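Local coordinates for protein glucokinase (Thermus thermophilus, PDB 3VOV) that phosphorylates hexose sugars such as glucose, probably with ATP, as a zinc-containing sugar kinase of the ROK family, at residues G16-K21 with T292-V297; K2-D7 with E45-A50; I61-P66 with R92-A97. All blocks are in the same frame, centred on the assembly; numbering follows the deposited sequence.

Contact 1 of 3, residues G16-K21 with T292-V297; sequences GVFDGK and TAYLEV
Gly20 lies over one face of the Tyr294 ring, a CH-pi contact in which the C-terminal helix 284-299 folds back onto the turn after strand 12-18, a strand of the N-terminal lobe's sheet in the actin-like ATPase fold of ROK kinases. Gly20 CA stands 3.5 Å from the centroid of the Tyr294 ring, 16° off the normal, and is nearest to Tyr294 CE2 at 3.4 Å. The preceding carbonyl oxygen, Asp19 O, lies 3.6 Å from the same Tyr294 CE2. Behind these, Phe18 touches the root of the tyrosine: Phe18 CE2 comes 4.2 Å from Tyr294 CB, which sits at the edge of the phenylalanine ring, and the two side chains cross at about a right angle. Tyr294 reaches the turn because its CG is anti to the backbone N (chi1 -179°), which carries the ring off the helix toward residues 18-20. Glycine suits position 20 twice over, since its positive phi would press a CB against the preceding carbonyl oxygen and that CB would also collide with the tyrosine ring. A serine in place of Tyr294 would probably leave Gly20 CA without the aromatic face it rests on and open a gap between turn and helix, although the CB beside Phe18 would remain. Further out, Val3 and Met1 also touch Tyr294, while Leu118 of helix 107-118 packs on Phe18. The turn itself is shaped by Asp19, whose OD1 accepts from Arg22 N and closes an Asx turn by accepting from Lys21 N at 2.8 Å, nearly along its own C-O axis.

Contact 2 of 3, residues K2-D7 with E45-A50; sequences KVVGLD and EAAERA
Val4 and Leu6, two residues apart on strand 3-8, press their methyl groups against the alanine side of helix 36-54. A strand of a mixed sheet covered in this way by a helix belongs to the ribonuclease H-like half of the actin-like ATPase fold. The tight part centres on Ala47: Val4 CG1 lies 4.1 Å from Ala47 CB, placed there because this branch is anti to the backbone N (chi1 171°). Leu6, the next residue to face the helix, uses a single branch, CD2, which stands 4.1 Å from the backbone N of Ala47. Leu6 CD2 is also 4.4 Å from Ala46 CB, so it settles over the backbone joining the two alanines. Small residues suit this helix face, since the alanine methyls let the branched strand residues come close to the helix backbone, and the axes of strand 3-7 and helix 45-50 approach to 9.0 Å at 136°. The side chains that meet are all apolar, and the contact slackens toward Ala50, whose CB points at the strand but stays beyond touching distance.

On the solvent side, Glu45, Glu48 and Arg49 are exposed and charge pairing is prominent: Glu48 forms a salt bridge with Arg52, and Arg49 with Glu53. The Arg49 side chain also lies on Val27 and Val29 of strand 27-30.

Strand 3-8 runs between strand 12-18 and its parallel neighbour 61-65, into which helix 36-54 leads. Ala15, Ile61 and Leu63 pack on Leu6, while Val3 turns to Ala293 and Tyr294 of helix 284-299.

Contact 3 of 3, residues I61-P66 with R92-A97; sequences IGLGTP and RILEEA
Leu63 and Leu94 cross obliquely, meeting through one methyl each: Leu63 CD2 lies 4.1 Å from Leu94 CD1. They join strand 61-65 to helix 90-98, the connecting helix of a beta-alpha-beta crossover between strands 61-65 and 102-106. Leu63 has its CG anti to the backbone N (chi1 172°), which carries its branches toward the helix, while Leu94, with chi1 -120° away from a staggered setting, supplies the touching methyl. That methyl also serves Ile61, with Ile61 CG2 4.4 Å from Leu94 CD1, and thus one leucine of the helix bridges two residues on the same face of the strand. Branched aliphatic residues suit all three buried places, where the contact is made by methyl groups alone. On the other face of the strand, Ala293 CB of helix 284-299 comes within 3.4 Å of Gly62 N, which suits a residue without a side chain.

Of the charged residues on the outward side, Arg92 NH2 forms a salt bridge with Glu95 OE1 at 2.9 Å, 32° out of the carboxylate plane, and Glu95 OE2 accepts from Val102 N.

Around this contact, Leu6 of strand 3-8, Val102 of strand 102-106 and Ala44 of the adjacent helix 36-54 all touch Leu94.

Overall arrangement
The three contacts share one mixed sheet, in which strands 12-18, 3-8 and 61-65 lie side by side and carry contacts 1, 2 and 3 in that order. Contacts 2 and 3 are closest, their centres about 10 Å apart; contacts 1 and 2 are about 11 Å apart, and contacts 1 and 3 about 14 Å. Helices 36-54 and 90-98 cover one face, while helix 284-299 packs on the other. Along the chain the segments of contacts 1 and 2 interleave, and contact 3 follows contact 2. Both segments of contact 3 lie between those of contact 1, which brings the two ends of the chain together in this lobe, away from the zinc site.

Contact 1 of 3, residues G16-K21 with T292-V297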
loop_
_atom_site.group_PDB
_atom_site.type_symbol
_atom_site.label_atom_id
_atom_site.label_comp_id
_atom_site.label_asym_id
_atom_site.label_seq_id
_atom_site.Cartn_x
_atom_site.Cartn_y
_atom_site.Cartn_z
ATOM N N GLY B 16 -42.275 -5.411 16.536
ATOM C CA GLY B 16 -43.337 -4.417 16.425
ATOM C C GLY B 16 -44.137 -4.639 15.191
ATOM O O GLY B 16 -43.590 -5.114 14.192
ATOM N N VAL B 17 -45.440 -4.338 15.279
ATOM C CA VAL B 17 -46.320 -4.247 14.110
ATOM C C VAL B 17 -45.934 -2.979 13.366
ATOM O O VAL B 17 -45.506 -2.008 13.995
ATOM C CB VAL B 17 -47.839 -4.245 14.504
ATOM C CG1 VAL B 17 -48.732 -4.061 13.292
ATOM C CG2 VAL B 17 -48.218 -5.568 15.228
ATOM N N PHE B 18 -45.998 -3.019 12.046
ATOM C CA PHE B 18 -45.478 -1.955 11.227
ATOM C C PHE B 18 -46.492 -1.764 10.135
ATOM O O PHE B 18 -46.975 -2.747 9.594
ATOM C CB PHE B 18 -44.153 -2.399 10.597
ATOM C CG PHE B 18 -43.551 -1.415 9.639
ATOM C CD1 PHE B 18 -43.003 -0.219 10.105
ATOM C CD2 PHE B 18 -43.510 -1.693 8.268
ATOM C CE1 PHE B 18 -42.437 0.681 9.222
ATOM C CE2 PHE B 18 -42.925 -0.844 7.392
ATOM C CZ PHE B 18 -42.381 0.393 7.861
ATOM N N ASP B 19 -46.766 -0.516 9.756
ATOM C CA ASP B 19 -47.824 -0.275 8.765
ATOM C C ASP B 19 -47.336 0.183 7.398
ATOM O O ASP B 19 -48.155 0.554 6.519
ATOM C CB ASP B 19 -48.841 0.712 9.318
ATOM C CG ASP B 19 -48.269 2.118 9.473
ATOM O OD1 ASP B 19 -47.141 2.405 8.983
ATOM O OD2 ASP B 19 -48.964 2.944 10.092
ATOM N N GLY B 20 -46.016 0.115 7.191
ATOM C CA GLY B 20 -45.410 0.537 5.935
ATOM C C GLY B 20 -44.646 1.829 6.145
ATOM O O GLY B 20 -43.711 2.126 5.375
ATOM N N LYS B 21 -44.983 2.557 7.221
ATOM C CA LYS B 21 -44.304 3.833 7.554
ATOM C C LYS B 21 -43.929 3.918 9.016
ATOM O O LYS B 21 -42.900 4.466 9.330
ATOM C CB LYS B 21 -45.184 5.065 7.203
ATOM C CG LYS B 21 -45.286 5.401 5.681
ATOM C CD LYS B 21 -43.878 5.404 4.984
ATOM C CE LYS B 21 -43.779 6.294 3.717
ATOM N NZ LYS B 21 -42.428 6.041 3.046
ATOM N N THR B 292 -38.659 -5.236 5.184
ATOM C CA THR B 292 -38.399 -6.456 4.399
ATOM C C THR B 292 -39.684 -7.208 4.119
ATOM O O THR B 292 -40.010 -7.490 2.961
ATOM C CB THR B 292 -37.298 -7.350 5.098
ATOM O OG1 THR B 292 -36.105 -6.584 5.177
ATOM C CG2 THR B 292 -37.003 -8.645 4.333
ATOM N N ALA B 293 -40.424 -7.538 5.175
ATOM C CA ALA B 293 -41.688 -8.289 5.008
ATOM C C ALA B 293 -42.734 -7.440 4.247
ATOM O O ALA B 293 -43.498 -7.938 3.411
ATOM C CB ALA B 293 -42.240 -8.708 6.403
ATOM N N TYR B 294 -42.791 -6.158 4.560
ATOM C CA TYR B 294 -43.806 -5.262 3.964
ATOM C C TYR B 294 -43.644 -5.189 2.428
ATOM O O TYR B 294 -44.616 -5.368 1.628
ATOM C CB TYR B 294 -43.686 -3.861 4.615
ATOM C CG TYR B 294 -44.706 -2.887 4.067
ATOM C CD1 TYR B 294 -44.441 -2.112 2.938
ATOM C CD2 TYR B 294 -45.964 -2.799 4.652
ATOM C CE1 TYR B 294 -45.434 -1.203 2.427
ATOM C CE2 TYR B 294 -46.933 -1.940 4.161
ATOM C CZ TYR B 294 -46.672 -1.144 3.070
ATOM O OH TYR B 294 -47.691 -0.331 2.640
ATOM N N LEU B 295 -42.415 -4.922 2.000
ATOM C CA LEU B 295 -42.119 -4.834 0.582
ATOM C C LEU B 295 -42.227 -6.209 -0.100
ATOM O O LEU B 295 -42.616 -6.284 -1.231
ATOM C CB LEU B 295 -40.739 -4.191 0.340
ATOM C CG LEU B 295 -40.672 -2.750 0.885
ATOM C CD1 LEU B 295 -39.233 -2.231 0.926
ATOM C CD2 LEU B 295 -41.594 -1.721 0.115
ATOM N N GLU B 296 -41.883 -7.296 0.575
ATOM C CA GLU B 296 -42.106 -8.593 -0.050
ATOM C C GLU B 296 -43.580 -8.828 -0.304
ATOM O O GLU B 296 -43.951 -9.275 -1.375
ATOM C CB GLU B 296 -41.571 -9.735 0.812
ATOM C CG GLU B 296 -40.098 -9.905 0.680
ATOM C CD GLU B 296 -39.738 -10.795 -0.520
ATOM O OE1 GLU B 296 -38.534 -11.052 -0.683
ATOM O OE2 GLU B 296 -40.652 -11.249 -1.264
ATOM N N VAL B 297 -44.416 -8.539 0.688
ATOM C CA VAL B 297 -45.855 -8.780 0.555
ATOM C C VAL B 297 -46.467 -7.859 -0.500
ATOM O O VAL B 297 -47.254 -8.305 -1.350
ATOM C CB VAL B 297 -46.585 -8.609 1.883
ATOM C CG1 VAL B 297 -48.102 -8.596 1.643
ATOM C CG2 VAL B 297 -46.176 -9.719 2.857
#

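Contact 2 of 3, residues K2-D7 with E45-A50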
loop_
_atom_site.group_PDB
_atom_site.type_symbol
_atom_site.label_atom_id
_atom_site.label_comp_id
_atom_site.label_asym_id
_atom_site.label_seq_id
_atom_site.Cartn_x
_atom_site.Cartn_y
_atom_site.Cartn_z
ATOM N N LYS B 2 -50.462 -4.614 7.105
ATOM C CA LYS B 2 -49.653 -4.667 8.316
ATOM C C LYS B 2 -48.760 -5.883 8.303
ATOM O O LYS B 2 -49.188 -6.956 7.856
ATOM C CB LYS B 2 -50.539 -4.771 9.581
ATOM C CG LYS B 2 -50.991 -3.417 10.202
ATOM C CD LYS B 2 -51.550 -2.489 9.160
ATOM C CE LYS B 2 -52.552 -1.486 9.735
ATOM N NZ LYS B 2 -53.458 -1.116 8.595
ATOM N N VAL B 3 -47.533 -5.719 8.804
ATOM C CA VAL B 3 -46.642 -6.863 9.066
ATOM C C VAL B 3 -46.118 -6.736 10.467
ATOM O O VAL B 3 -46.439 -5.773 11.137
ATOM C CB VAL B 3 -45.448 -6.918 8.074
ATOM C CG1 VAL B 3 -45.968 -7.004 6.646
ATOM C CG2 VAL B 3 -44.534 -5.647 8.256
ATOM N N VAL B 4 -45.309 -7.708 10.896
ATOM C CA VAL B 4 -44.590 -7.657 12.158
ATOM C C VAL B 4 -43.097 -7.678 11.836
ATOM O O VAL B 4 -42.686 -8.471 11.010
ATOM C CB VAL B 4 -44.908 -8.876 13.028
ATOM C CG1 VAL B 4 -43.997 -8.925 14.248
ATOM C CG2 VAL B 4 -46.427 -8.856 13.441
ATOM N N GLY B 5 -42.321 -6.756 12.427
ATOM C CA GLY B 5 -40.874 -6.823 12.331
ATOM C C GLY B 5 -40.314 -7.459 13.585
ATOM O O GLY B 5 -40.864 -7.272 14.670
ATOM N N LEU B 6 -39.223 -8.197 13.437
ATOM C CA LEU B 6 -38.473 -8.735 14.575
ATOM C C LEU B 6 -36.997 -8.440 14.348
ATOM O O LEU B 6 -36.500 -8.595 13.212
ATOM C CB LEU B 6 -38.654 -10.266 14.682
ATOM C CG LEU B 6 -40.035 -10.808 15.022
ATOM C CD1 LEU B 6 -40.208 -12.332 14.753
ATOM C CD2 LEU B 6 -40.262 -10.496 16.518
ATOM N N ASP B 7 -36.280 -8.029 15.390
ATOM C CA ASP B 7 -34.831 -7.790 15.255
ATOM C C ASP B 7 -34.168 -8.653 16.326
ATOM O O ASP B 7 -34.389 -8.416 17.528
ATOM C CB ASP B 7 -34.480 -6.285 15.416
ATOM C CG ASP B 7 -33.003 -5.968 15.057
ATOM O OD1 ASP B 7 -32.362 -6.729 14.283
ATOM O OD2 ASP B 7 -32.454 -4.955 15.541
ATOM N N GLU B 45 -43.415 -15.353 20.627
ATOM C CA GLU B 45 -44.096 -14.695 21.720
ATOM C C GLU B 45 -43.991 -13.187 21.579
ATOM O O GLU B 45 -44.966 -12.482 21.819
ATOM C CB GLU B 45 -43.505 -15.139 23.064
ATOM C CG GLU B 45 -44.007 -16.531 23.476
ATOM C CD GLU B 45 -43.185 -17.176 24.614
ATOM O OE1 GLU B 45 -42.306 -16.497 25.236
ATOM O OE2 GLU B 45 -43.445 -18.382 24.873
ATOM N N ALA B 46 -42.818 -12.697 21.187
ATOM C CA ALA B 46 -42.611 -11.240 21.053
ATOM C C ALA B 46 -43.470 -10.744 19.922
ATOM O O ALA B 46 -44.100 -9.674 20.058
ATOM C CB ALA B 46 -41.109 -10.860 20.832
ATOM N N ALA B 47 -43.520 -11.517 18.827
ATOM C CA ALA B 47 -44.433 -11.219 17.728
ATOM C C ALA B 47 -45.884 -11.080 18.216
ATOM O O ALA B 47 -46.546 -10.062 17.954
ATOM C CB ALA B 47 -44.311 -12.282 16.613
ATOM N N GLU B 48 -46.366 -12.100 18.953
ATOM C CA GLU B 48 -47.765 -12.111 19.438
ATOM C C GLU B 48 -48.041 -10.919 20.339
ATOM O O GLU B 48 -49.078 -10.237 20.192
ATOM C CB GLU B 48 -48.109 -13.423 20.159
ATOM C CG GLU B 48 -49.361 -14.093 19.554
ATOM C CD GLU B 48 -50.654 -14.055 20.423
ATOM O OE1 GLU B 48 -51.029 -12.987 20.997
ATOM O OE2 GLU B 48 -51.323 -15.128 20.502
ATOM N N ARG B 49 -47.114 -10.660 21.257
ATOM C CA ARG B 49 -47.232 -9.504 22.123
ATOM C C ARG B 49 -47.338 -8.178 21.363
ATOM O O ARG B 49 -48.190 -7.324 21.687
ATOM C CB ARG B 49 -46.118 -9.477 23.176
ATOM C CG ARG B 49 -46.311 -8.361 24.177
ATOM C CD ARG B 49 -45.334 -8.436 25.325
ATOM N NE ARG B 49 -45.124 -7.093 25.842
ATOM C CZ ARG B 49 -44.139 -6.729 26.657
ATOM N NH1 ARG B 49 -43.237 -7.618 27.087
ATOM N NH2 ARG B 49 -44.055 -5.450 27.030
ATOM N N ALA B 50 -46.489 -7.998 20.352
ATOM C CA ALA B 50 -46.531 -6.785 19.529
ATOM C C ALA B 50 -47.895 -6.655 18.847
ATOM O O ALA B 50 -48.437 -5.555 18.677
ATOM C CB ALA B 50 -45.405 -6.843 18.453
#

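Contact 3 of 3, residues I61-P66 with R92-A97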
loop_
_atom_site.group_PDB
_atom_site.type_symbol
_atom_site.label_atom_id
_atom_site.label_comp_id
_atom_site.label_asym_id
_atom_site.label_seq_id
_atom_site.Cartn_x
_atom_site.Cartn_y
_atom_site.Cartn_z
ATOM N N ILE B 61 -44.033 -11.802 8.632
ATOM C CA ILE B 61 -43.088 -11.401 9.635
ATOM C C ILE B 61 -41.741 -11.157 8.941
ATOM O O ILE B 61 -41.345 -11.933 8.056
ATOM C CB ILE B 61 -42.981 -12.502 10.689
ATOM C CG1 ILE B 61 -44.323 -12.620 11.450
ATOM C CG2 ILE B 61 -41.797 -12.253 11.628
ATOM C CD1 ILE B 61 -44.262 -13.550 12.633
ATOM N N GLY B 62 -41.062 -10.074 9.305
ATOM C CA GLY B 62 -39.695 -9.864 8.829
ATOM C C GLY B 62 -38.781 -10.021 10.019
ATOM O O GLY B 62 -39.087 -9.517 11.114
ATOM N N LEU B 63 -37.702 -10.773 9.821
ATOM C CA LEU B 63 -36.743 -11.088 10.889
ATOM C C LEU B 63 -35.318 -10.741 10.492
ATOM O O LEU B 63 -34.747 -11.335 9.527
ATOM C CB LEU B 63 -36.818 -12.579 11.247
ATOM C CG LEU B 63 -35.714 -13.086 12.219
ATOM C CD1 LEU B 63 -35.819 -12.421 13.628
ATOM C CD2 LEU B 63 -35.852 -14.636 12.372
ATOM N N GLY B 64 -34.725 -9.841 11.266
ATOM C CA GLY B 64 -33.417 -9.344 11.020
ATOM C C GLY B 64 -32.494 -9.978 12.018
ATOM O O GLY B 64 -32.810 -10.085 13.215
ATOM N N THR B 65 -31.336 -10.400 11.536
ATOM C CA THR B 65 -30.416 -11.159 12.383
ATOM C C THR B 65 -28.975 -10.730 12.076
ATOM O O THR B 65 -28.672 -10.432 10.950
ATOM C CB THR B 65 -30.633 -12.693 12.093
ATOM O OG1 THR B 65 -29.586 -13.446 12.662
ATOM C CG2 THR B 65 -30.549 -12.949 10.646
ATOM N N PRO B 66 -28.078 -10.734 13.070
ATOM C CA PRO B 66 -26.735 -10.293 12.780
ATOM C C PRO B 66 -26.015 -11.222 11.845
ATOM O O PRO B 66 -25.284 -10.744 10.982
ATOM C CB PRO B 66 -26.032 -10.352 14.142
ATOM C CG PRO B 66 -27.148 -10.392 15.138
ATOM C CD PRO B 66 -28.207 -11.165 14.470
ATOM N N ARG B 92 -38.499 -21.740 8.898
ATOM C CA ARG B 92 -39.617 -22.710 8.937
ATOM C C ARG B 92 -40.207 -22.822 10.326
ATOM O O ARG B 92 -41.403 -22.913 10.478
ATOM C CB ARG B 92 -39.170 -24.083 8.438
ATOM C CG ARG B 92 -39.105 -24.189 6.933
ATOM C CD ARG B 92 -40.462 -23.961 6.247
ATOM N NE ARG B 92 -40.252 -24.199 4.830
ATOM C CZ ARG B 92 -40.004 -23.264 3.912
ATOM N NH1 ARG B 92 -39.787 -23.641 2.657
ATOM N NH2 ARG B 92 -40.054 -21.958 4.220
ATOM N N ILE B 93 -39.351 -22.827 11.337
ATOM C CA ILE B 93 -39.800 -22.973 12.684
ATOM C C ILE B 93 -40.710 -21.790 12.988
ATOM O O ILE B 93 -41.833 -21.968 13.481
ATOM C CB ILE B 93 -38.612 -22.999 13.642
ATOM C CG1 ILE B 93 -37.818 -24.300 13.481
ATOM C CG2 ILE B 93 -39.098 -22.930 15.075
ATOM C CD1 ILE B 93 -36.478 -24.286 14.143
ATOM N N LEU B 94 -40.254 -20.578 12.667
ATOM C CA LEU B 94 -41.078 -19.409 12.927
ATOM C C LEU B 94 -42.374 -19.425 12.157
ATOM O O LEU B 94 -43.380 -19.050 12.695
ATOM C CB LEU B 94 -40.325 -18.096 12.644
ATOM C CG LEU B 94 -40.134 -17.099 13.796
ATOM C CD1 LEU B 94 -39.697 -15.710 13.279
ATOM C CD2 LEU B 94 -41.266 -16.982 14.818
ATOM N N GLU B 95 -42.337 -19.835 10.893
ATOM C CA GLU B 95 -43.524 -19.921 10.090
ATOM C C GLU B 95 -44.494 -20.907 10.736
ATOM O O GLU B 95 -45.708 -20.673 10.784
ATOM C CB GLU B 95 -43.178 -20.401 8.663
ATOM C CG GLU B 95 -42.413 -19.310 7.861
ATOM C CD GLU B 95 -42.120 -19.657 6.421
ATOM O OE1 GLU B 95 -42.043 -20.853 6.079
ATOM O OE2 GLU B 95 -41.963 -18.711 5.607
ATOM N N GLU B 96 -43.981 -22.039 11.200
ATOM C CA GLU B 96 -44.899 -23.038 11.784
ATOM C C GLU B 96 -45.551 -22.518 13.064
ATOM O O GLU B 96 -46.755 -22.655 13.244
ATOM C CB GLU B 96 -44.191 -24.385 11.973
ATOM C CG GLU B 96 -43.822 -25.037 10.585
ATOM C CD GLU B 96 -45.040 -25.629 9.877
ATOM O OE1 GLU B 96 -45.984 -26.033 10.566
ATOM O OE2 GLU B 96 -45.066 -25.701 8.640
ATOM N N ALA B 97 -44.772 -21.873 13.927
ATOM C CA ALA B 97 -45.274 -21.330 15.203
ATOM C C ALA B 97 -46.323 -20.217 15.033
ATOM O O ALA B 97 -47.261 -20.076 15.788
ATOM C CB ALA B 97 -44.098 -20.801 16.005
#